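Local coordinates for protein agarase (Pseudoalteromonas fuliginea, PDB 6XJ9) that probably hydrolyses the glycosidic linkages of agarose, acting as an agarase in a marine bacterium, at residues A[422-427]-A[715-720]; A[669-674]-A[693-698]; A[734-739]-A[745-750]. All coordinates share one frame; numbering follows the deposited sequence.

In the fold
All three contacts are buried and lie close together, where the loops leaving strands 664-666 and 709-714 meet helices packed around the sheet. Contact 1 combines polar and apolar chemistry: a charged side chain bonded to a tyrosine, with a methionine methyl beside it. Contacts 2 and 3 are apolar and aromatic, each setting a loop against a helix. Contacts 1 and 3 share the long loop between strand 709-714 and helix 745-763, whose two arms are tied by backbone bonds such as I737 N to Y717 O. F715 N to F669 O links contacts 1 and 2. Helices 689-704 and 745-763 touch through A693 and M747. Only E749, of contact 3, reaches the second subunit.

Contact 1: residues A[422-427]-A[715-720]; sequences LDRMIT and FQYIDS
R424 and Y717 meet at about a right angle, the guanidinium and phenol planes being turned 83° apart. The arginine, extended from CG to NE, brings NH1 to 3.0 Å from Y717 OH. That oxygen lies at the guanidinium edge, in its plane, and the N-H points to it at 152°. R424 CD also comes close, 3.6 Å from the same Y717 OH. The ring gets there because Y717 CG is anti to the backbone N (chi1 -172°), which carries the phenol across to helix 413-428. The hydroxyl also hydrogen-bonds T421 OG1, three residues before R424 on that helix. In the probable (β/α)8 barrel of this family, the contact joins the loop after strand 709-714 to a helix of the outer layer, with I305 of strand 299-305 touching both M425 and Y717. The arginine's charge is met by salt bridges from NE to E251 and from NH1 to D741, so the tyrosine bond adds to a group already anchored by carboxylates. M425 closes the apolar side: its chain bends at chi2, and CE approaches the ring obliquely, 3.9 Å from Y717 CE1.

Contact 2: residues A[669-674]-A[693-698]; sequences FHVGSS and ANMYTD
The rings of F669 and Y696 lie close to parallel, their planes 25° apart, but they are slid past each other until they barely overlap. The centroids are 5.8 Å apart, and it is the rim of the phenylalanine that touches: Y696 CE1 sits at the edge of the F669 ring, near its plane, 3.7 Å from F669 CZ. That CZ comes at the tyrosine ring obliquely; F669 CE2 adds a second point, 3.9 Å from Y696 CD1. Other aromatics complete the surroundings of F669: Y699, farther along the same helix, stacks with it, and W714 of strand 709-714 meets it edge-to-face. F669 takes a chi1 of 79°, placing CG between its backbone N and carbonyl carbon, and from there the ring reaches the helix. The Y696 side chain also touches F430 and M747. In the (β/α)8 barrel expected of this family, 669-674 is the segment running on from strand 664-666, and helix 689-704 lies against it, so the contact pins the strand's exit to the helix that follows it in sequence. Two residues on, V671, whose side chain also starts toward the helix, crosses M695 at about a right angle. CG1 faces the far end of the methionine, 4.0 Å from M695 CE and equally close to M695 SD, while V671 CG2 is 4.2 Å from M695 CB. The bend at the last torsion of M695 (chi3 67°) turns its methyl CE back to the valine. No hydrogen bond spans the two segments; a polar tie to this helix is made just before 693-698, where R692 NE donates to V671 O.

Contact 3: residues A[734-739]-A[745-750]; sequences VGFISV and IEMIEA
F736 drives its ring against the first turns of helix 745-763, the C-terminal helix of what is probably a (β/α)8 barrel, and has the most surface buried here, ahead of M747 and I748. The segment holding it is the late arm of the loop after strand 709-714, so this contact packs that loop onto the very helix it leads into. M747 approaches over one ring face in a CH-pi contact: CB stands 4.0 Å from the F736 centroid and 14° off the ring normal, displaced towards the rim. The rest of the methionine then curls round, bent at chi2 (-55°) and chi3 (-64°), and its methyl returns to the ring with M747 CE 3.8 Å from F736 CE2. Backbone joins in too, M747 O lying 3.7 Å from F736 CE1. W714 and F430 both meet the ring edge-to-face, enclosing it further among aromatics. With an alanine in place of F736, M747 CB and CE would probably lose their aromatic partner, and a gap would open beside W714 and F430. Nearby, G735 O accepts from R692, which ties the loop backbone to helix 689-704 just ahead of the phenylalanine. I748 comes in obliquely from the next helix position, and W428 and P743 also touch its side chain. Its terminal methyl serves both ring and backbone of one residue: I748 CD1 is 3.6 Å from F736 CD1 and 3.8 Å from F736 O.

Contact 1: residues A[422-427]-A[715-720]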
ATOM      1  N   LEU A 422       6.162   4.515  23.392  1.00 20.60           N
ATOM      2  CA  LEU A 422       5.402   5.725  23.694  1.00 20.00           C
ATOM      3  C   LEU A 422       5.484   6.711  22.532  1.00 19.69           C
ATOM      4  O   LEU A 422       4.468   7.248  22.099  1.00 19.94           O
ATOM      5  CB  LEU A 422       5.903   6.358  24.999  1.00 18.85           C
ATOM      6  CG  LEU A 422       5.621   5.547  26.265  1.00 19.60           C
ATOM      7  CD1 LEU A 422       6.402   6.086  27.458  1.00 18.96           C
ATOM      8  CD2 LEU A 422       4.121   5.501  26.574  1.00 18.95           C
ATOM      9  N   ASP A 423       6.703   6.927  22.019  1.00 20.28           N
ATOM     10  CA  ASP A 423       6.918   7.834  20.902  1.00 19.61           C
ATOM     11  C   ASP A 423       6.166   7.365  19.655  1.00 19.13           C
ATOM     12  O   ASP A 423       5.596   8.185  18.931  1.00 19.98           O
ATOM     13  CB  ASP A 423       8.409   8.094  20.666  1.00 20.67           C
ATOM     14  CG  ASP A 423       9.036   8.940  21.764  1.00 21.93           C
ATOM     15  OD1 ASP A 423       8.316   9.295  22.711  1.00 21.47           O
ATOM     16  OD2 ASP A 423      10.231   9.238  21.657  1.00 21.21           O
ATOM     17  N   ARG A 424       6.179   6.052  19.395  1.00 18.73           N
ATOM     18  CA  ARG A 424       5.457   5.503  18.252  1.00 18.55           C
ATOM     19  C   ARG A 424       3.975   5.846  18.361  1.00 18.87           C
ATOM     20  O   ARG A 424       3.376   6.297  17.387  1.00 19.44           O
ATOM     21  CB  ARG A 424       5.626   3.984  18.142  1.00 18.16           C
ATOM     22  CG  ARG A 424       6.909   3.549  17.450  1.00 18.19           C
ATOM     23  CD  ARG A 424       7.265   2.105  17.767  1.00 19.81           C
ATOM     24  NE  ARG A 424       8.295   1.571  16.879  1.00 20.07           N
ATOM     25  CZ  ARG A 424       8.735   0.315  16.927  1.00 20.60           C
ATOM     26  NH1 ARG A 424       8.236  -0.524  17.818  1.00 20.29           N
ATOM     27  NH2 ARG A 424       9.667  -0.093  16.085  1.00 20.75           N
ATOM     28  N   MET A 425       3.391   5.626  19.545  1.00 18.67           N
ATOM     29  CA  MET A 425       1.982   5.927  19.734  1.00 19.24           C
ATOM     30  C   MET A 425       1.715   7.412  19.487  1.00 19.84           C
ATOM     31  O   MET A 425       0.729   7.764  18.843  1.00 19.93           O
ATOM     32  CB  MET A 425       1.490   5.511  21.126  1.00 19.41           C
ATOM     33  CG  MET A 425       1.660   4.028  21.404  1.00 19.05           C
ATOM     34  SD  MET A 425       1.014   3.012  20.050  1.00 20.78           S
ATOM     35  CE  MET A 425       1.995   1.528  20.269  1.00 19.46           C
ATOM     36  N   ILE A 426       2.615   8.283  19.969  1.00 21.13           N
ATOM     37  CA  ILE A 426       2.470   9.709  19.716  1.00 22.16           C
ATOM     38  C   ILE A 426       2.496   9.936  18.206  1.00 21.96           C
ATOM     39  O   ILE A 426       1.621  10.614  17.668  1.00 23.13           O
ATOM     40  CB  ILE A 426       3.588  10.546  20.394  1.00 22.89           C
ATOM     41  CG1 ILE A 426       3.634  10.432  21.924  1.00 23.95           C
ATOM     42  CG2 ILE A 426       3.543  11.995  19.916  1.00 22.15           C
ATOM     43  CD1 ILE A 426       2.350  10.787  22.633  1.00 26.15           C
ATOM     44  N   THR A 427       3.514   9.378  17.537  1.00 22.05           N
ATOM     45  CA  THR A 427       3.776   9.692  16.139  1.00 22.27           C
ATOM     46  C   THR A 427       2.635   9.164  15.269  1.00 22.95           C
ATOM     47  O   THR A 427       2.237   9.798  14.291  1.00 23.17           O
ATOM     48  CB  THR A 427       5.112   9.093  15.681  1.00 22.22           C
ATOM     49  OG1 THR A 427       6.122   9.418  16.633  1.00 23.04           O
ATOM     50  CG2 THR A 427       5.543   9.569  14.310  1.00 24.43           C
ATOM     51  N   PHE A 715      -6.057  -5.401  18.289  1.00 16.72           N
ATOM     52  CA  PHE A 715      -5.332  -6.552  18.817  1.00 16.86           C
ATOM     53  C   PHE A 715      -4.417  -7.106  17.724  1.00 16.73           C
ATOM     54  O   PHE A 715      -4.906  -7.727  16.786  1.00 16.96           O
ATOM     55  CB  PHE A 715      -6.319  -7.626  19.301  1.00 17.00           C
ATOM     56  CG  PHE A 715      -5.702  -8.784  20.054  1.00 18.59           C
ATOM     57  CD1 PHE A 715      -5.114  -9.847  19.379  1.00 18.52           C
ATOM     58  CD2 PHE A 715      -5.736  -8.830  21.442  1.00 19.04           C
ATOM     59  CE1 PHE A 715      -4.557 -10.914  20.071  1.00 19.91           C
ATOM     60  CE2 PHE A 715      -5.166  -9.891  22.134  1.00 20.19           C
ATOM     61  CZ  PHE A 715      -4.582 -10.936  21.450  1.00 20.01           C
ATOM     62  N   GLN A 716      -3.085  -6.953  17.842  1.00 17.64           N
ATOM     63  CA  GLN A 716      -2.316  -6.502  18.994  1.00 17.49           C
ATOM     64  C   GLN A 716      -1.040  -5.831  18.460  1.00 17.88           C
ATOM     65  O   GLN A 716      -0.905  -5.603  17.264  1.00 17.71           O
ATOM     66  CB  GLN A 716      -1.990  -7.713  19.882  1.00 17.43           C
ATOM     67  CG  GLN A 716      -1.073  -8.733  19.209  1.00 17.89           C
ATOM     68  CD  GLN A 716      -0.769 -10.010  19.958  1.00 18.53           C
ATOM     69  OE1 GLN A 716      -1.196 -10.233  21.080  1.00 19.66           O
ATOM     70  NE2 GLN A 716      -0.032 -10.899  19.317  1.00 19.14           N
ATOM     71  N   TYR A 717      -0.086  -5.539  19.346  1.00 18.74           N
ATOM     72  CA  TYR A 717       1.076  -4.728  19.005  1.00 18.91           C
ATOM     73  C   TYR A 717       1.991  -5.473  18.041  1.00 18.81           C
ATOM     74  O   TYR A 717       2.350  -4.964  16.971  1.00 20.31           O
ATOM     75  CB  TYR A 717       1.825  -4.326  20.284  1.00 19.97           C
ATOM     76  CG  TYR A 717       2.946  -3.320  20.123  1.00 20.15           C
ATOM     77  CD1 TYR A 717       3.012  -2.447  19.045  1.00 19.28           C
ATOM     78  CD2 TYR A 717       3.921  -3.207  21.107  1.00 21.47           C
ATOM     79  CE1 TYR A 717       4.045  -1.524  18.915  1.00 20.21           C
ATOM     80  CE2 TYR A 717       4.961  -2.297  20.996  1.00 20.82           C
ATOM     81  CZ  TYR A 717       5.016  -1.450  19.904  1.00 21.65           C
ATOM     82  OH  TYR A 717       6.041  -0.558  19.824  1.00 22.48           O
ATOM     83  N   ILE A 718       2.371  -6.674  18.472  1.00 18.19           N
ATOM     84  CA  ILE A 718       3.361  -7.525  17.840  1.00 18.59           C
ATOM     85  C   ILE A 718       2.645  -8.709  17.201  1.00 17.75           C
ATOM     86  O   ILE A 718       1.732  -9.269  17.811  1.00 17.33           O
ATOM     87  CB  ILE A 718       4.333  -8.030  18.921  1.00 18.58           C
ATOM     88  CG1 ILE A 718       4.954  -6.861  19.687  1.00 17.56           C
ATOM     89  CG2 ILE A 718       5.386  -8.952  18.318  1.00 19.67           C
ATOM     90  CD1 ILE A 718       5.237  -7.149  21.145  1.00 17.26           C
ATOM     91  N   ASP A 719       3.076  -9.088  15.991  1.00 16.51           N
ATOM     92  CA  ASP A 719       2.606 -10.318  15.368  1.00 18.18           C
ATOM     93  C   ASP A 719       2.782 -11.480  16.344  1.00 18.58           C
ATOM     94  O   ASP A 719       3.746 -11.530  17.117  1.00 18.40           O
ATOM     95  CB  ASP A 719       3.425 -10.696  14.129  1.00 18.08           C
ATOM     96  CG  ASP A 719       3.018 -10.022  12.840  1.00 17.96           C
ATOM     97  OD1 ASP A 719       1.822  -9.760  12.658  1.00 18.29           O
ATOM     98  OD2 ASP A 719       3.917  -9.812  11.991  1.00 20.09           O
ATOM     99  N   SER A 720       1.842 -12.428  16.296  1.00 18.66           N
ATOM    100  CA  SER A 720       2.000 -13.653  17.060  1.00 18.97           C
ATOM    101  C   SER A 720       3.220 -14.390  16.511  1.00 19.13           C
ATOM    102  O   SER A 720       3.548 -14.198  15.344  1.00 17.53           O
ATOM    103  CB  SER A 720       0.763 -14.500  16.959  1.00 20.68           C
ATOM    104  OG  SER A 720      -0.245 -14.014  17.837  1.00 23.03           O
TER

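Contact 2: residues A[669-674]-A[693-698]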
ATOM      1  N   PHE A 669     -10.055  -5.836  17.737  1.00 14.55           N
ATOM      2  CA  PHE A 669     -10.376  -6.110  16.347  1.00 15.95           C
ATOM      3  C   PHE A 669      -9.046  -6.223  15.606  1.00 16.51           C
ATOM      4  O   PHE A 669      -8.032  -5.724  16.093  1.00 17.14           O
ATOM      5  CB  PHE A 669     -11.240  -4.994  15.742  1.00 14.85           C
ATOM      6  CG  PHE A 669     -10.497  -3.748  15.332  1.00 15.43           C
ATOM      7  CD1 PHE A 669     -10.145  -2.788  16.272  1.00 15.28           C
ATOM      8  CD2 PHE A 669     -10.133  -3.534  14.011  1.00 14.86           C
ATOM      9  CE1 PHE A 669      -9.469  -1.635  15.905  1.00 15.20           C
ATOM     10  CE2 PHE A 669      -9.437  -2.390  13.644  1.00 14.98           C
ATOM     11  CZ  PHE A 669      -9.111  -1.431  14.586  1.00 15.67           C
ATOM     12  N   HIS A 670      -9.042  -6.914  14.461  1.00 16.69           N
ATOM     13  CA  HIS A 670      -7.822  -7.018  13.680  1.00 18.34           C
ATOM     14  C   HIS A 670      -8.143  -7.452  12.260  1.00 17.00           C
ATOM     15  O   HIS A 670      -9.197  -8.011  11.983  1.00 16.71           O
ATOM     16  CB  HIS A 670      -6.789  -7.970  14.316  1.00 18.91           C
ATOM     17  CG  HIS A 670      -6.767  -9.326  13.697  1.00 22.35           C
ATOM     18  ND1 HIS A 670      -5.847  -9.677  12.702  1.00 23.52           N
ATOM     19  CD2 HIS A 670      -7.525 -10.420  13.930  1.00 22.28           C
ATOM     20  CE1 HIS A 670      -6.056 -10.929  12.345  1.00 23.67           C
ATOM     21  NE2 HIS A 670      -7.081 -11.415  13.102  1.00 24.99           N
ATOM     22  N   VAL A 671      -7.197  -7.148  11.372  1.00 17.38           N
ATOM     23  CA  VAL A 671      -7.199  -7.646  10.013  1.00 17.39           C
ATOM     24  C   VAL A 671      -5.783  -8.142   9.748  1.00 18.55           C
ATOM     25  O   VAL A 671      -4.819  -7.532  10.202  1.00 17.52           O
ATOM     26  CB  VAL A 671      -7.589  -6.555   8.999  1.00 16.68           C
ATOM     27  CG1 VAL A 671      -7.811  -7.135   7.608  1.00 16.31           C
ATOM     28  CG2 VAL A 671      -8.790  -5.725   9.437  1.00 16.54           C
ATOM     29  N   GLY A 672      -5.679  -9.254   9.017  1.00 19.75           N
ATOM     30  CA  GLY A 672      -4.397  -9.878   8.733  1.00 20.12           C
ATOM     31  C   GLY A 672      -4.314 -10.235   7.253  1.00 20.30           C
ATOM     32  O   GLY A 672      -5.339 -10.223   6.571  1.00 19.97           O
ATOM     33  N   SER A 673      -3.094 -10.506   6.774  1.00 21.19           N
ATOM     34  CA  SER A 673      -2.877 -10.956   5.406  1.00 23.19           C
ATOM     35  C   SER A 673      -1.690 -11.912   5.321  1.00 24.99           C
ATOM     36  O   SER A 673      -0.739 -11.810   6.096  1.00 24.43           O
ATOM     37  CB  SER A 673      -2.685  -9.818   4.465  1.00 25.53           C
ATOM     38  OG  SER A 673      -2.814 -10.309   3.133  1.00 31.13           O
ATOM     39  N   SER A 674      -1.733 -12.802   4.322  1.00 24.80           N
ATOM     40  CA  SER A 674      -0.727 -13.842   4.177  1.00 24.43           C
ATOM     41  C   SER A 674       0.594 -13.294   3.626  1.00 23.97           C
ATOM     42  O   SER A 674       1.631 -13.942   3.743  1.00 24.63           O
ATOM     43  CB  SER A 674      -1.261 -14.956   3.331  1.00 26.91           C
ATOM     44  OG  SER A 674      -2.288 -15.631   4.037  1.00 29.57           O
ATOM     45  N   ALA A 693      -4.581  -2.367   5.441  1.00 19.38           N
ATOM     46  CA  ALA A 693      -4.652  -0.992   5.924  1.00 20.48           C
ATOM     47  C   ALA A 693      -5.987  -0.353   5.562  1.00 19.85           C
ATOM     48  O   ALA A 693      -6.547   0.403   6.360  1.00 20.92           O
ATOM     49  CB  ALA A 693      -3.494  -0.177   5.392  1.00 19.37           C
ATOM     50  N   ASN A 694      -6.465  -0.620   4.342  1.00 19.51           N
ATOM     51  CA  ASN A 694      -7.708  -0.028   3.874  1.00 19.07           C
ATOM     52  C   ASN A 694      -8.874  -0.580   4.684  1.00 17.83           C
ATOM     53  O   ASN A 694      -9.826   0.132   4.952  1.00 17.32           O
ATOM     54  CB  ASN A 694      -7.961  -0.271   2.384  1.00 20.63           C
ATOM     55  CG  ASN A 694      -6.986   0.489   1.510  1.00 24.84           C
ATOM     56  OD1 ASN A 694      -6.274   1.373   1.985  1.00 27.45           O
ATOM     57  ND2 ASN A 694      -6.977   0.181   0.228  1.00 23.96           N
ATOM     58  N   MET A 695      -8.783  -1.847   5.089  1.00 18.59           N
ATOM     59  CA  MET A 695      -9.886  -2.469   5.799  1.00 18.76           C
ATOM     60  C   MET A 695      -9.881  -1.968   7.243  1.00 18.98           C
ATOM     61  O   MET A 695     -10.934  -1.762   7.838  1.00 18.97           O
ATOM     62  CB  MET A 695      -9.770  -3.992   5.740  1.00 18.00           C
ATOM     63  CG  MET A 695     -10.207  -4.553   4.379  1.00 17.68           C
ATOM     64  SD  MET A 695      -9.964  -6.360   4.321  1.00 18.06           S
ATOM     65  CE  MET A 695     -11.179  -6.869   5.533  1.00 15.27           C
ATOM     66  N   TYR A 696      -8.680  -1.779   7.787  1.00 18.30           N
ATOM     67  CA  TYR A 696      -8.491  -1.082   9.048  1.00 19.55           C
ATOM     68  C   TYR A 696      -9.229   0.256   9.025  1.00 19.22           C
ATOM     69  O   TYR A 696      -9.989   0.568   9.941  1.00 20.09           O
ATOM     70  CB  TYR A 696      -7.001  -0.800   9.252  1.00 19.64           C
ATOM     71  CG  TYR A 696      -6.694   0.036  10.467  1.00 20.32           C
ATOM     72  CD1 TYR A 696      -6.616  -0.556  11.715  1.00 20.23           C
ATOM     73  CD2 TYR A 696      -6.474   1.406  10.374  1.00 21.05           C
ATOM     74  CE1 TYR A 696      -6.323   0.183  12.851  1.00 21.56           C
ATOM     75  CE2 TYR A 696      -6.170   2.156  11.505  1.00 22.45           C
ATOM     76  CZ  TYR A 696      -6.107   1.542  12.746  1.00 22.55           C
ATOM     77  OH  TYR A 696      -5.835   2.251  13.884  1.00 25.73           O
ATOM     78  N   THR A 697      -8.973   1.052   7.982  1.00 18.49           N
ATOM     79  CA  THR A 697      -9.540   2.391   7.834  1.00 19.23           C
ATOM     80  C   THR A 697     -11.072   2.336   7.833  1.00 20.18           C
ATOM     81  O   THR A 697     -11.722   3.125   8.516  1.00 21.44           O
ATOM     82  CB  THR A 697      -8.988   3.065   6.568  1.00 18.41           C
ATOM     83  OG1 THR A 697      -7.615   3.325   6.854  1.00 17.53           O
ATOM     84  CG2 THR A 697      -9.672   4.367   6.193  1.00 19.34           C
ATOM     85  N   ASP A 698     -11.641   1.410   7.053  1.00 19.16           N
ATOM     86  CA  ASP A 698     -13.084   1.221   6.983  1.00 20.30           C
ATOM     87  C   ASP A 698     -13.644   0.886   8.362  1.00 19.10           C
ATOM     88  O   ASP A 698     -14.699   1.398   8.731  1.00 19.51           O
ATOM     89  CB  ASP A 698     -13.473   0.096   6.018  1.00 20.82           C
ATOM     90  CG  ASP A 698     -13.402   0.494   4.550  1.00 24.12           C
ATOM     91  OD1 ASP A 698     -13.303   1.711   4.276  1.00 24.37           O
ATOM     92  OD2 ASP A 698     -13.476  -0.419   3.687  1.00 25.60           O
TER

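Contact 3: residues A[734-739]-A[745-750]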
ATOM      1  N   VAL A 734      -1.530 -10.435  13.422  1.00 19.60           N
ATOM      2  CA  VAL A 734      -2.310  -9.509  14.237  1.00 19.26           C
ATOM      3  C   VAL A 734      -1.496  -8.254  14.588  1.00 18.70           C
ATOM      4  O   VAL A 734      -2.015  -7.326  15.204  1.00 18.51           O
ATOM      5  CB  VAL A 734      -2.833 -10.177  15.530  1.00 19.21           C
ATOM      6  CG1 VAL A 734      -4.031 -11.094  15.300  1.00 19.85           C
ATOM      7  CG2 VAL A 734      -1.737 -10.896  16.301  1.00 19.29           C
ATOM      8  N   GLY A 735      -0.207  -8.232  14.241  1.00 20.20           N
ATOM      9  CA  GLY A 735       0.686  -7.175  14.703  1.00 19.87           C
ATOM     10  C   GLY A 735       0.568  -5.887  13.892  1.00 21.22           C
ATOM     11  O   GLY A 735       0.420  -5.926  12.670  1.00 22.57           O
ATOM     12  N   PHE A 736       0.661  -4.745  14.593  1.00 20.89           N
ATOM     13  CA  PHE A 736       0.999  -3.469  13.969  1.00 19.20           C
ATOM     14  C   PHE A 736       2.475  -3.447  13.563  1.00 19.17           C
ATOM     15  O   PHE A 736       2.867  -2.669  12.683  1.00 17.78           O
ATOM     16  CB  PHE A 736       0.617  -2.293  14.878  1.00 19.23           C
ATOM     17  CG  PHE A 736      -0.440  -1.386  14.293  1.00 19.21           C
ATOM     18  CD1 PHE A 736      -0.125  -0.103  13.878  1.00 19.30           C
ATOM     19  CD2 PHE A 736      -1.740  -1.832  14.115  1.00 20.53           C
ATOM     20  CE1 PHE A 736      -1.089   0.721  13.317  1.00 20.18           C
ATOM     21  CE2 PHE A 736      -2.704  -1.008  13.558  1.00 20.39           C
ATOM     22  CZ  PHE A 736      -2.378   0.269  13.158  1.00 20.19           C
ATOM     23  N   ILE A 737       3.278  -4.301  14.224  1.00 18.37           N
ATOM     24  CA  ILE A 737       4.702  -4.464  13.950  1.00 18.92           C
ATOM     25  C   ILE A 737       5.032  -5.957  13.853  1.00 19.45           C
ATOM     26  O   ILE A 737       4.372  -6.786  14.480  1.00 19.35           O
ATOM     27  CB  ILE A 737       5.567  -3.792  15.041  1.00 18.70           C
ATOM     28  CG1 ILE A 737       5.762  -4.698  16.260  1.00 18.59           C
ATOM     29  CG2 ILE A 737       5.050  -2.409  15.426  1.00 18.89           C
ATOM     30  CD1 ILE A 737       6.414  -4.017  17.439  1.00 18.80           C
ATOM     31  N   SER A 738       6.103  -6.281  13.112  1.00 18.81           N
ATOM     32  CA  SER A 738       6.563  -7.650  12.911  1.00 19.40           C
ATOM     33  C   SER A 738       7.448  -8.103  14.070  1.00 18.89           C
ATOM     34  O   SER A 738       7.756  -7.330  14.974  1.00 17.89           O
ATOM     35  CB  SER A 738       7.313  -7.769  11.598  1.00 20.46           C
ATOM     36  OG  SER A 738       8.600  -7.167  11.713  1.00 21.82           O
ATOM     37  N   VAL A 739       7.892  -9.366  14.008  1.00 19.23           N
ATOM     38  CA  VAL A 739       8.733  -9.976  15.024  1.00 18.84           C
ATOM     39  C   VAL A 739      10.116  -9.309  15.084  1.00 18.99           C
ATOM     40  O   VAL A 739      10.828  -9.471  16.073  1.00 20.56           O
ATOM     41  CB  VAL A 739       8.853 -11.490  14.747  1.00 18.69           C
ATOM     42  CG1 VAL A 739       9.552 -11.775  13.422  1.00 18.74           C
ATOM     43  CG2 VAL A 739       9.530 -12.235  15.878  1.00 17.77           C
ATOM     44  N   ILE A 745       4.210  -0.608   7.471  1.00 24.61           N
ATOM     45  CA  ILE A 745       4.217   0.784   7.049  1.00 24.83           C
ATOM     46  C   ILE A 745       2.811   1.228   6.643  1.00 23.66           C
ATOM     47  O   ILE A 745       2.399   2.339   6.984  1.00 21.65           O
ATOM     48  CB  ILE A 745       5.267   1.013   5.936  1.00 28.50           C
ATOM     49  CG1 ILE A 745       6.650   1.286   6.534  1.00 30.11           C
ATOM     50  CG2 ILE A 745       4.833   2.127   4.996  1.00 29.92           C
ATOM     51  CD1 ILE A 745       7.785   1.350   5.519  1.00 33.89           C
ATOM     52  N   GLU A 746       2.077   0.345   5.943  1.00 21.65           N
ATOM     53  CA  GLU A 746       0.751   0.663   5.423  1.00 21.57           C
ATOM     54  C   GLU A 746      -0.224   0.881   6.584  1.00 19.84           C
ATOM     55  O   GLU A 746      -1.092   1.753   6.516  1.00 19.08           O
ATOM     56  CB  GLU A 746       0.236  -0.440   4.489  1.00 23.50           C
ATOM     57  CG  GLU A 746       1.052  -0.620   3.212  1.00 25.50           C
ATOM     58  CD  GLU A 746       2.238  -1.570   3.279  1.00 27.58           C
ATOM     59  OE1 GLU A 746       2.550  -2.087   4.389  1.00 29.04           O
ATOM     60  OE2 GLU A 746       2.858  -1.793   2.220  1.00 30.09           O
ATOM     61  N   MET A 747      -0.045   0.107   7.659  1.00 19.60           N
ATOM     62  CA  MET A 747      -0.900   0.186   8.838  1.00 20.64           C
ATOM     63  C   MET A 747      -0.664   1.523   9.557  1.00 22.11           C
ATOM     64  O   MET A 747      -1.611   2.213   9.947  1.00 20.63           O
ATOM     65  CB  MET A 747      -0.618  -0.994   9.774  1.00 21.07           C
ATOM     66  CG  MET A 747      -0.940  -2.367   9.169  1.00 20.27           C
ATOM     67  SD  MET A 747      -2.647  -2.492   8.564  1.00 22.25           S
ATOM     68  CE  MET A 747      -3.546  -2.317  10.104  1.00 18.96           C
ATOM     69  N   ILE A 748       0.612   1.906   9.670  1.00 22.14           N
ATOM     70  CA  ILE A 748       1.034   3.106  10.379  1.00 25.06           C
ATOM     71  C   ILE A 748       0.480   4.343   9.673  1.00 24.84           C
ATOM     72  O   ILE A 748       0.002   5.263  10.335  1.00 23.45           O
ATOM     73  CB  ILE A 748       2.577   3.135  10.512  1.00 26.92           C
ATOM     74  CG1 ILE A 748       3.050   2.469  11.808  1.00 27.93           C
ATOM     75  CG2 ILE A 748       3.125   4.548  10.403  1.00 27.34           C
ATOM     76  CD1 ILE A 748       2.701   1.015  11.938  1.00 28.29           C
ATOM     77  N   GLU A 749       0.547   4.342   8.333  1.00 25.14           N
ATOM     78  CA  GLU A 749       0.083   5.452   7.513  1.00 25.79           C
ATOM     79  C   GLU A 749      -1.429   5.603   7.651  1.00 26.02           C
ATOM     80  O   GLU A 749      -1.936   6.717   7.784  1.00 25.63           O
ATOM     81  CB  GLU A 749       0.488   5.262   6.047  1.00 30.85           C
ATOM     82  CG  GLU A 749       1.992   5.330   5.817  1.00 32.58           C
ATOM     83  CD  GLU A 749       2.605   6.691   6.089  1.00 35.34           C
ATOM     84  OE1 GLU A 749       2.288   7.628   5.333  1.00 38.85           O
ATOM     85  OE2 GLU A 749       3.372   6.819   7.075  1.00 34.44           O
ATOM     86  N   ALA A 750      -2.149   4.474   7.626  1.00 23.47           N
ATOM     87  CA  ALA A 750      -3.596   4.509   7.760  1.00 23.65           C
ATOM     88  C   ALA A 750      -3.991   4.960   9.166  1.00 22.71           C
ATOM     89  O   ALA A 750      -4.916   5.752   9.321  1.00 23.17           O
ATOM     90  CB  ALA A 750      -4.204   3.174   7.410  1.00 23.98           C
TER